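Local coordinates for uncharacterized protein (Bacteroides ovatus CL02T12C04, PDB 6PTM) that probably acts as an exo-carrageenase of glycoside hydrolase family 42, releasing sugar units from the ends of carrageenan chains, at residues F171-T176 and A542-L547; W175-R180 and T506-R511; V616-P621 and S672-M677. All blocks are in the same frame, centred on the assembly; numbering follows the deposited sequence.

Contact 1. Residues F171-T176 and A542-L547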
loop_
_atom_site.group_PDB
_atom_site.type_symbol
_atom_site.label_atom_id
_atom_site.label_comp_id
_atom_site.label_asym_id
_atom_site.label_seq_id
_atom_site.Cartn_x
_atom_site.Cartn_y
_atom_site.Cartn_z
ATOM N N PHE A 171 13.178 4.418 6.953
ATOM C CA PHE A 171 11.762 4.026 6.833
ATOM C C PHE A 171 11.003 4.590 8.034
ATOM O O PHE A 171 11.462 4.419 9.171
ATOM C CB PHE A 171 11.680 2.503 6.683
ATOM C CG PHE A 171 12.546 1.997 5.550
ATOM C CD1 PHE A 171 12.196 2.252 4.224
ATOM C CD2 PHE A 171 13.734 1.328 5.801
ATOM C CE1 PHE A 171 13.012 1.840 3.181
ATOM C CE2 PHE A 171 14.561 0.950 4.758
ATOM C CZ PHE A 171 14.196 1.198 3.456
ATOM N N LEU A 172 9.836 5.184 7.788
ATOM C CA LEU A 172 9.095 5.956 8.809
ATOM C C LEU A 172 7.781 5.261 9.196
ATOM O O LEU A 172 7.035 4.779 8.302
ATOM C CB LEU A 172 8.842 7.376 8.312
ATOM C CG LEU A 172 10.080 8.221 7.987
ATOM C CD1 LEU A 172 9.643 9.669 7.713
ATOM C CD2 LEU A 172 11.177 8.163 9.072
ATOM N N ALA A 173 7.484 5.261 10.490
ATOM C CA ALA A 173 6.175 4.826 11.025
ATOM C C ALA A 173 5.662 5.868 12.010
ATOM O O ALA A 173 6.440 6.285 12.900
ATOM C CB ALA A 173 6.299 3.491 11.686
ATOM N N ASP A 174 4.412 6.278 11.839
ATOM C CA ASP A 174 3.621 7.033 12.842
ATOM C C ASP A 174 2.182 6.469 12.859
ATOM O O ASP A 174 1.931 5.418 12.281
ATOM C CB ASP A 174 3.689 8.540 12.576
ATOM C CG ASP A 174 3.494 9.389 13.829
ATOM O OD1 ASP A 174 4.118 10.453 13.931
ATOM O OD2 ASP A 174 2.667 9.009 14.666
ATOM N N TRP A 175 1.264 7.142 13.521
ATOM C CA TRP A 175 -0.080 6.604 13.815
ATOM C C TRP A 175 -1.132 7.677 13.554
ATOM O O TRP A 175 -0.929 8.792 13.991
ATOM C CB TRP A 175 -0.122 6.138 15.266
ATOM C CG TRP A 175 0.894 5.097 15.610
ATOM C CD1 TRP A 175 2.174 5.322 16.020
ATOM C CD2 TRP A 175 0.727 3.670 15.561
ATOM N NE1 TRP A 175 2.831 4.132 16.174
ATOM C CE2 TRP A 175 1.966 3.098 15.942
ATOM C CE3 TRP A 175 -0.327 2.811 15.225
ATOM C CZ2 TRP A 175 2.173 1.720 16.001
ATOM C CZ3 TRP A 175 -0.133 1.443 15.326
ATOM C CH2 TRP A 175 1.114 0.908 15.663
ATOM N N THR A 176 -2.217 7.322 12.881
ATOM C CA THR A 176 -3.385 8.191 12.631
ATOM C C THR A 176 -3.916 8.774 13.967
ATOM O O THR A 176 -4.079 8.012 14.940
ATOM C CB THR A 176 -4.437 7.405 11.835
ATOM O OG1 THR A 176 -3.762 6.780 10.730
ATOM C CG2 THR A 176 -5.557 8.314 11.361
ATOM N N ALA A 542 10.099 -1.189 16.417
ATOM C CA ALA A 542 11.227 -2.137 16.444
ATOM C C ALA A 542 11.527 -2.618 15.022
ATOM O O ALA A 542 12.699 -2.748 14.664
ATOM C CB ALA A 542 10.936 -3.290 17.376
ATOM N N THR A 543 10.510 -2.900 14.226
ATOM C CA THR A 543 10.728 -3.277 12.807
ATOM C C THR A 543 11.420 -2.125 12.046
ATOM O O THR A 543 12.416 -2.364 11.356
ATOM C CB THR A 543 9.419 -3.770 12.199
ATOM O OG1 THR A 543 8.896 -4.818 13.036
ATOM C CG2 THR A 543 9.635 -4.290 10.806
ATOM N N MET A 544 10.959 -0.892 12.182
ATOM C CA MET A 544 11.613 0.268 11.519
ATOM C C MET A 544 13.091 0.320 11.939
ATOM O O MET A 544 13.987 0.556 11.075
ATOM C CB MET A 544 10.892 1.576 11.861
ATOM C CG MET A 544 9.457 1.644 11.365
ATOM S SD MET A 544 9.325 1.482 9.558
ATOM C CE MET A 544 8.198 0.101 9.405
ATOM N N ILE A 545 13.363 0.100 13.224
ATOM C CA ILE A 545 14.760 0.145 13.731
ATOM C C ILE A 545 15.601 -0.888 12.989
ATOM O O ILE A 545 16.747 -0.557 12.607
ATOM C CB ILE A 545 14.801 -0.099 15.243
ATOM C CG1 ILE A 545 14.318 1.142 15.993
ATOM C CG2 ILE A 545 16.203 -0.577 15.628
ATOM C CD1 ILE A 545 14.093 0.935 17.476
ATOM N N ASP A 546 15.092 -2.113 12.847
ATOM C CA ASP A 546 15.864 -3.154 12.132
ATOM C C ASP A 546 15.966 -2.805 10.644
ATOM O O ASP A 546 17.079 -2.897 10.077
ATOM C CB ASP A 546 15.308 -4.555 12.340
ATOM C CG ASP A 546 15.612 -5.116 13.716
ATOM O OD1 ASP A 546 16.602 -4.676 14.332
ATOM O OD2 ASP A 546 14.827 -5.947 14.165
ATOM N N LEU A 547 14.866 -2.411 10.001
ATOM C CA LEU A 547 14.939 -2.036 8.567
ATOM C C LEU A 547 15.947 -0.879 8.376
ATOM O O LEU A 547 16.754 -0.925 7.452
ATOM C CB LEU A 547 13.543 -1.642 8.084
ATOM C CG LEU A 547 12.497 -2.739 7.978
ATOM C CD1 LEU A 547 11.130 -2.092 7.888
ATOM C CD2 LEU A 547 12.764 -3.599 6.765
#
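The ring of Phe171 meets Leu547 at its rim: the backbone O of Leu547 lies in the ring plane beside CE2, at 3.9 Å, while CB of the same leucine approaches CD2 obliquely, 3.8 Å away. Ser551, Ile554 and Met555 of helix 551-559 also touch this ring. The motif is a barrel strand packed on a surrounding helix, as in the (beta/alpha)8 fold expected of family 42. Strand 168-175 pairs in parallel with strand 503-506, and helix 534-549 follows that neighbouring strand in the chain and lies against both Phe171 and Ala173. The side chains of Phe171 and Leu547 cross at about a right angle, so CB rather than the leucine tip meets CD2. CG of Phe171 stands anti to the carbonyl carbon (chi1 -54°), which carries the ring past Met544 to the next helical turn. Met544 covers the strand next to Phe171. Its chain bends at chi2 (-60°) and again at chi3, so that SD comes 3.7 Å from Phe171 O and 3.9 Å from Phe171 CB. The contact is apolar and wholly buried, and the two segments bury 228 Å² between them. A serine in place of Met544 would probably open a gap beside Phe171 O and CB, where SD now lies, and leave the Ala173 methyl without its apolar neighbour. Side-chain polarity appears at the margin, where Asn548 OD1, one residue beyond the helical segment, accepts from Phe171 N. The strand turns Ala173 to the same side as Phe171, and there its CB rests 3.7 Å from Met544 CG.

Contact 2. Residues W175-R180 and T506-R511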
loop_
_atom_site.group_PDB
_atom_site.type_symbol
_atom_site.label_atom_id
_atom_site.label_comp_id
_atom_site.label_asym_id
_atom_site.label_seq_id
_atom_site.Cartn_x
_atom_site.Cartn_y
_atom_site.Cartn_z
ATOM N N TRP A 175 1.264 7.142 13.521
ATOM C CA TRP A 175 -0.080 6.604 13.815
ATOM C C TRP A 175 -1.132 7.677 13.554
ATOM O O TRP A 175 -0.929 8.792 13.991
ATOM C CB TRP A 175 -0.122 6.138 15.266
ATOM C CG TRP A 175 0.894 5.097 15.610
ATOM C CD1 TRP A 175 2.174 5.322 16.020
ATOM C CD2 TRP A 175 0.727 3.670 15.561
ATOM N NE1 TRP A 175 2.831 4.132 16.174
ATOM C CE2 TRP A 175 1.966 3.098 15.942
ATOM C CE3 TRP A 175 -0.327 2.811 15.225
ATOM C CZ2 TRP A 175 2.173 1.720 16.001
ATOM C CZ3 TRP A 175 -0.133 1.443 15.326
ATOM C CH2 TRP A 175 1.114 0.908 15.663
ATOM N N THR A 176 -2.217 7.322 12.881
ATOM C CA THR A 176 -3.385 8.191 12.631
ATOM C C THR A 176 -3.916 8.774 13.967
ATOM O O THR A 176 -4.079 8.012 14.940
ATOM C CB THR A 176 -4.437 7.405 11.835
ATOM O OG1 THR A 176 -3.762 6.780 10.730
ATOM C CG2 THR A 176 -5.557 8.314 11.361
ATOM N N TRP A 177 -4.079 10.102 14.019
ATOM C CA TRP A 177 -4.737 10.879 15.112
ATOM C C TRP A 177 -3.938 10.841 16.410
ATOM O O TRP A 177 -4.510 11.267 17.415
ATOM C CB TRP A 177 -6.161 10.372 15.400
ATOM C CG TRP A 177 -7.130 10.548 14.277
ATOM C CD1 TRP A 177 -7.033 11.412 13.221
ATOM C CD2 TRP A 177 -8.357 9.818 14.102
ATOM N NE1 TRP A 177 -8.124 11.263 12.400
ATOM C CE2 TRP A 177 -8.955 10.299 12.916
ATOM C CE3 TRP A 177 -9.019 8.831 14.840
ATOM C CZ2 TRP A 177 -10.167 9.799 12.441
ATOM C CZ3 TRP A 177 -10.217 8.335 14.366
ATOM C CH2 TRP A 177 -10.776 8.807 13.178
ATOM N N LYS A 178 -2.709 10.315 16.420
ATOM C CA LYS A 178 -1.853 10.284 17.637
ATOM C C LYS A 178 -1.667 11.708 18.148
ATOM O O LYS A 178 -1.259 12.607 17.406
ATOM C CB LYS A 178 -0.463 9.703 17.368
ATOM C CG LYS A 178 0.408 9.501 18.608
ATOM C CD LYS A 178 1.809 9.105 18.242
ATOM C CE LYS A 178 2.560 10.262 17.598
ATOM N NZ LYS A 178 3.871 9.821 17.076
ATOM N N PRO A 179 -1.926 11.969 19.445
ATOM C CA PRO A 179 -1.675 13.310 19.987
ATOM C C PRO A 179 -0.203 13.687 19.786
ATOM O O PRO A 179 0.667 12.859 20.029
ATOM C CB PRO A 179 -2.050 13.178 21.469
ATOM C CG PRO A 179 -3.062 12.040 21.463
ATOM C CD PRO A 179 -2.529 11.057 20.432
ATOM N N ARG A 180 0.039 14.912 19.323
ATOM C CA ARG A 180 1.382 15.415 18.950
ATOM C C ARG A 180 2.009 16.009 20.211
ATOM O O ARG A 180 2.108 17.222 20.310
ATOM C CB ARG A 180 1.232 16.404 17.793
ATOM C CG ARG A 180 0.556 15.796 16.565
ATOM C CD ARG A 180 1.565 15.240 15.583
ATOM N NE ARG A 180 2.532 16.278 15.229
ATOM C CZ ARG A 180 3.844 16.106 15.071
ATOM N NH1 ARG A 180 4.404 14.911 15.214
ATOM N NH2 ARG A 180 4.592 17.154 14.775
ATOM N N THR A 506 0.020 4.565 10.467
ATOM C CA THR A 506 -0.752 3.327 10.737
ATOM C C THR A 506 -2.109 3.670 11.379
ATOM O O THR A 506 -2.141 4.528 12.288
ATOM C CB THR A 506 0.039 2.344 11.596
ATOM O OG1 THR A 506 1.283 2.041 10.943
ATOM C CG2 THR A 506 -0.781 1.105 11.896
ATOM N N TRP A 507 -3.182 3.025 10.923
ATOM C CA TRP A 507 -4.517 3.076 11.593
ATOM C C TRP A 507 -4.483 2.208 12.858
ATOM O O TRP A 507 -4.269 1.004 12.760
ATOM C CB TRP A 507 -5.608 2.590 10.632
ATOM C CG TRP A 507 -6.993 2.551 11.213
ATOM C CD1 TRP A 507 -7.601 1.474 11.794
ATOM C CD2 TRP A 507 -7.954 3.630 11.265
ATOM N NE1 TRP A 507 -8.868 1.805 12.192
ATOM C CE2 TRP A 507 -9.112 3.117 11.891
ATOM C CE3 TRP A 507 -7.958 4.976 10.862
ATOM C CZ2 TRP A 507 -10.270 3.881 12.065
ATOM C CZ3 TRP A 507 -9.106 5.731 11.031
ATOM C CH2 TRP A 507 -10.237 5.192 11.639
ATOM N N TYR A 508 -4.669 2.777 14.062
ATOM C CA TYR A 508 -4.777 4.205 14.379
ATOM C C TYR A 508 -4.571 4.418 15.889
ATOM O O TYR A 508 -4.743 3.497 16.677
ATOM C CB TYR A 508 -6.117 4.851 13.992
ATOM C CG TYR A 508 -7.378 4.372 14.688
ATOM C CD1 TYR A 508 -8.473 5.221 14.818
ATOM C CD2 TYR A 508 -7.523 3.062 15.138
ATOM C CE1 TYR A 508 -9.665 4.795 15.395
ATOM C CE2 TYR A 508 -8.699 2.629 15.727
ATOM C CZ TYR A 508 -9.782 3.488 15.844
ATOM O OH TYR A 508 -10.947 3.032 16.406
ATOM N N TRP A 509 -4.163 5.621 16.272
ATOM C CA TRP A 509 -3.892 5.964 17.689
ATOM C C TRP A 509 -5.022 6.863 18.177
ATOM O O TRP A 509 -4.854 8.096 18.232
ATOM C CB TRP A 509 -2.522 6.599 17.844
ATOM C CG TRP A 509 -2.018 6.716 19.254
ATOM C CD1 TRP A 509 -2.596 7.353 20.319
ATOM C CD2 TRP A 509 -0.742 6.237 19.717
ATOM N NE1 TRP A 509 -1.769 7.293 21.415
ATOM C CE2 TRP A 509 -0.621 6.627 21.074
ATOM C CE3 TRP A 509 0.305 5.525 19.105
ATOM C CZ2 TRP A 509 0.509 6.318 21.827
ATOM C CZ3 TRP A 509 1.418 5.218 19.856
ATOM C CH2 TRP A 509 1.515 5.616 21.194
ATOM N N CYS A 510 -6.153 6.229 18.451
ATOM C CA CYS A 510 -7.402 6.912 18.855
ATOM C C CYS A 510 -7.368 7.226 20.358
ATOM O O CYS A 510 -8.187 8.047 20.772
ATOM C CB CYS A 510 -8.616 6.064 18.501
ATOM S SG CYS A 510 -10.137 7.041 18.476
ATOM N N ARG A 511 -6.466 6.604 21.133
ATOM C CA ARG A 511 -6.223 6.929 22.568
ATOM C C ARG A 511 -5.862 8.407 22.739
ATOM O O ARG A 511 -4.986 8.912 22.012
ATOM C CB ARG A 511 -5.065 6.095 23.116
ATOM C CG ARG A 511 -5.402 4.629 23.336
ATOM C CD ARG A 511 -5.958 4.372 24.744
ATOM N NE ARG A 511 -5.901 2.943 25.038
ATOM C CZ ARG A 511 -6.371 2.360 26.138
ATOM N NH1 ARG A 511 -6.962 3.077 27.077
ATOM N NH2 ARG A 511 -6.179 1.064 26.316
#
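The carbonyl oxygen of Thr506 gathers several groups of the opposite loop. Thr176 N donates to it over 2.9 Å at 164°, tilted from the carbonyl plane, and Trp175 CA adds a CH contact at 3.3 Å. Three residues after Thr506, Trp509 N donates to Thr176 O over 2.7 Å, in the carbonyl plane. These bonds zip the loops together just past the parallel bridge between Trp175 and Thr506.

Aromatic groups then fill both flanks. On one, the indole of Trp175 has Thr506 CB over one face and Trp509 CE3 over the opposite face; Trp509 turns its edge to the face of Trp175, planes at 67°. Trp509 in turn carries the aliphatic chain of Lys178 on a face, with CG 3.7 Å from the five-membered ring centroid. CG of Lys178 points anti to its own N (chi1 -174°), and NZ continues to Asp174 and to the carbonyls of His188 and Gly189. On the other flank, Trp507 turns its edge to the face of Trp177, and Cys510 SG sits at that ring's edge. The cis peptide between Trp507 and Tyr508 folds their rings one over the other.

Two loops leaving the C-terminal ends of adjacent parallel strands, with a non-proline cis peptide after the later one, are consistent with the active-site end of a clan GH-A (beta/alpha)8 barrel.

Contact 3. Residues V616-P621 and S672-M677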
loop_
_atom_site.group_PDB
_atom_site.type_symbol
_atom_site.label_atom_id
_atom_site.label_comp_id
_atom_site.label_asym_id
_atom_site.label_seq_id
_atom_site.Cartn_x
_atom_site.Cartn_y
_atom_site.Cartn_z
ATOM N N VAL A 616 4.791 -12.072 -19.840
ATOM C CA VAL A 616 3.836 -13.202 -19.888
ATOM C C VAL A 616 2.459 -12.599 -20.134
ATOM O O VAL A 616 2.160 -11.566 -19.541
ATOM C CB VAL A 616 3.925 -14.109 -18.647
ATOM C CG1 VAL A 616 5.344 -14.589 -18.436
ATOM C CG2 VAL A 616 3.399 -13.459 -17.389
ATOM N N VAL A 617 1.695 -13.192 -21.048
ATOM C CA VAL A 617 0.325 -12.735 -21.394
ATOM C C VAL A 617 -0.620 -13.904 -21.142
ATOM O O VAL A 617 -0.539 -14.931 -21.858
ATOM C CB VAL A 617 0.210 -12.188 -22.828
ATOM C CG1 VAL A 617 -1.206 -11.668 -23.063
ATOM C CG2 VAL A 617 1.243 -11.115 -23.119
ATOM N N TYR A 618 -1.442 -13.762 -20.109
ATOM C CA TYR A 618 -2.281 -14.842 -19.546
ATOM C C TYR A 618 -3.713 -14.357 -19.463
ATOM O O TYR A 618 -3.929 -13.286 -18.836
ATOM C CB TYR A 618 -1.793 -15.255 -18.156
ATOM C CG TYR A 618 -2.580 -16.339 -17.478
ATOM C CD1 TYR A 618 -2.557 -17.649 -17.928
ATOM C CD2 TYR A 618 -3.334 -16.054 -16.357
ATOM C CE1 TYR A 618 -3.274 -18.644 -17.277
ATOM C CE2 TYR A 618 -4.055 -17.028 -15.694
ATOM C CZ TYR A 618 -3.987 -18.335 -16.133
ATOM O OH TYR A 618 -4.693 -19.264 -15.448
ATOM N N LYS A 619 -4.627 -15.137 -20.066
ATOM C CA LYS A 619 -6.095 -14.937 -20.006
ATOM C C LYS A 619 -6.437 -13.447 -20.170
ATOM O O LYS A 619 -7.248 -12.899 -19.391
ATOM C CB LYS A 619 -6.615 -15.541 -18.702
ATOM C CG LYS A 619 -6.611 -17.068 -18.645
ATOM C CD LYS A 619 -7.672 -17.597 -17.675
ATOM C CE LYS A 619 -8.361 -18.852 -18.157
ATOM N NZ LYS A 619 -7.385 -19.949 -18.142
ATOM N N THR A 620 -5.881 -12.840 -21.213
ATOM C CA THR A 620 -6.099 -11.424 -21.587
ATOM C C THR A 620 -6.687 -11.392 -22.998
ATOM O O THR A 620 -6.041 -10.905 -23.930
ATOM C CB THR A 620 -4.787 -10.655 -21.369
ATOM O OG1 THR A 620 -4.335 -10.893 -20.023
ATOM C CG2 THR A 620 -4.941 -9.170 -21.600
ATOM N N PRO A 621 -7.933 -11.886 -23.198
ATOM C CA PRO A 621 -8.505 -12.027 -24.538
ATOM C C PRO A 621 -8.831 -10.663 -25.157
ATOM O O PRO A 621 -8.723 -10.567 -26.352
ATOM C CB PRO A 621 -9.791 -12.834 -24.318
ATOM C CG PRO A 621 -10.209 -12.489 -22.911
ATOM C CD PRO A 621 -8.904 -12.275 -22.165
ATOM N N SER A 672 -0.028 -23.564 -23.262
ATOM C CA SER A 672 -1.425 -24.029 -23.069
ATOM C C SER A 672 -1.785 -24.041 -21.587
ATOM O O SER A 672 -2.991 -24.031 -21.296
ATOM C CB SER A 672 -1.615 -25.384 -23.707
ATOM O OG SER A 672 -1.331 -25.302 -25.092
ATOM N N THR A 673 -0.798 -24.123 -20.690
ATOM C CA THR A 673 -1.043 -24.265 -19.237
ATOM C C THR A 673 -0.195 -23.264 -18.451
ATOM O O THR A 673 0.855 -22.838 -18.936
ATOM C CB THR A 673 -0.747 -25.682 -18.722
ATOM O OG1 THR A 673 0.665 -25.873 -18.800
ATOM C CG2 THR A 673 -1.471 -26.751 -19.504
ATOM N N LEU A 674 -0.638 -22.994 -17.231
ATOM C CA LEU A 674 0.084 -22.212 -16.200
ATOM C C LEU A 674 1.463 -22.829 -15.983
ATOM O O LEU A 674 2.459 -22.076 -15.941
ATOM C CB LEU A 674 -0.764 -22.256 -14.933
ATOM C CG LEU A 674 -0.822 -20.984 -14.114
ATOM C CD1 LEU A 674 -0.736 -19.745 -14.978
ATOM C CD2 LEU A 674 -2.098 -20.967 -13.302
ATOM N N ASN A 675 1.547 -24.161 -15.921
ATOM C CA ASN A 675 2.842 -24.853 -15.679
ATOM C C ASN A 675 3.773 -24.567 -16.846
ATOM O O ASN A 675 4.899 -24.142 -16.606
ATOM C CB ASN A 675 2.683 -26.352 -15.404
ATOM C CG ASN A 675 2.258 -26.629 -13.977
ATOM O OD1 ASN A 675 2.218 -25.728 -13.135
ATOM N ND2 ASN A 675 1.937 -27.876 -13.691
ATOM N N GLU A 676 3.308 -24.754 -18.073
ATOM C CA GLU A 676 4.119 -24.414 -19.261
ATOM C C GLU A 676 4.517 -22.939 -19.178
ATOM O O GLU A 676 5.671 -22.608 -19.470
ATOM C CB GLU A 676 3.336 -24.653 -20.553
ATOM C CG GLU A 676 2.967 -26.110 -20.773
ATOM C CD GLU A 676 2.168 -26.366 -22.035
ATOM O OE1 GLU A 676 1.914 -25.398 -22.768
ATOM O OE2 GLU A 676 1.833 -27.548 -22.291
ATOM N N MET A 677 3.580 -22.056 -18.847
ATOM C CA MET A 677 3.900 -20.599 -18.873
ATOM C C MET A 677 5.024 -20.347 -17.863
ATOM O O MET A 677 6.023 -19.708 -18.225
ATOM C CB MET A 677 2.666 -19.755 -18.541
ATOM C CG MET A 677 2.953 -18.268 -18.430
ATOM S SD MET A 677 1.426 -17.314 -18.491
ATOM C CE MET A 677 1.085 -17.399 -20.256
#
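Met677 and Tyr618 meet in the tight, buried part of this contact. The methionine chain is extended through chi1 and chi2 (175° and 164°) and bends only at chi3, which brings SD to 3.8 Å from Tyr618 CB. The same sulfur approaches Val616 CB at 4.1 Å, and the terminal CE ends 3.4 Å from Val617 O. Met677 thus reaches Val616 and Val617, the last residues of strand 614-617, and Tyr618 just past it. Relative to the tyrosine ring, SD lies 5.0 Å from the centroid and 56° off the normal, an oblique Met-aromatic contact.

Leu674 packs just as closely: its CD1 lies over one face of the Tyr618 ring, displaced toward the rim and 3.6 Å from CE1, while the opposite face carries CG of Lys619. The tyrosine hydroxyl has its polar partner in Arg585 NH1. The loose side begins at Leu674 itself, which is partly exposed, and continues to the exposed Thr673, which makes no contact with 616-621. Thr673 is the N-cap, and its OG1 accepts from Glu676 N over 3.0 Å.

Helix 674-687 follows the edge strand 667-670 and folds back against strand 614-617, the middle strand of a five-stranded parallel sheet whose strand order 2-1-3-4-5 is flavodoxin-like. Beside it runs helix 579-590, which touches Leu674 through Arg585 and Met677 through Ile586.

How the contacts relate
Contacts 1 and 2 start from the same stretch of chain and share Trp175 and Thr176, with centres about 14 Å apart. Both belong to the probable catalytic barrel: contact 1 joins strand 168-175 to helix 534-549, and contact 2 joins the loops that follow strands 168-175 and 503-506. A probable hydrogen bond of 2.8 Å from Thr506 N to Asp174 O links them. Contact 3 comes later in the chain, in a separate parallel sheet, on the opposite side of the chain's centre. Its centre lies about 39 Å from that of contact 1 and about 45 Å from that of contact 2, so contact 3 belongs to a separate alpha/beta unit that shares no strand or helix with contacts 1 and 2.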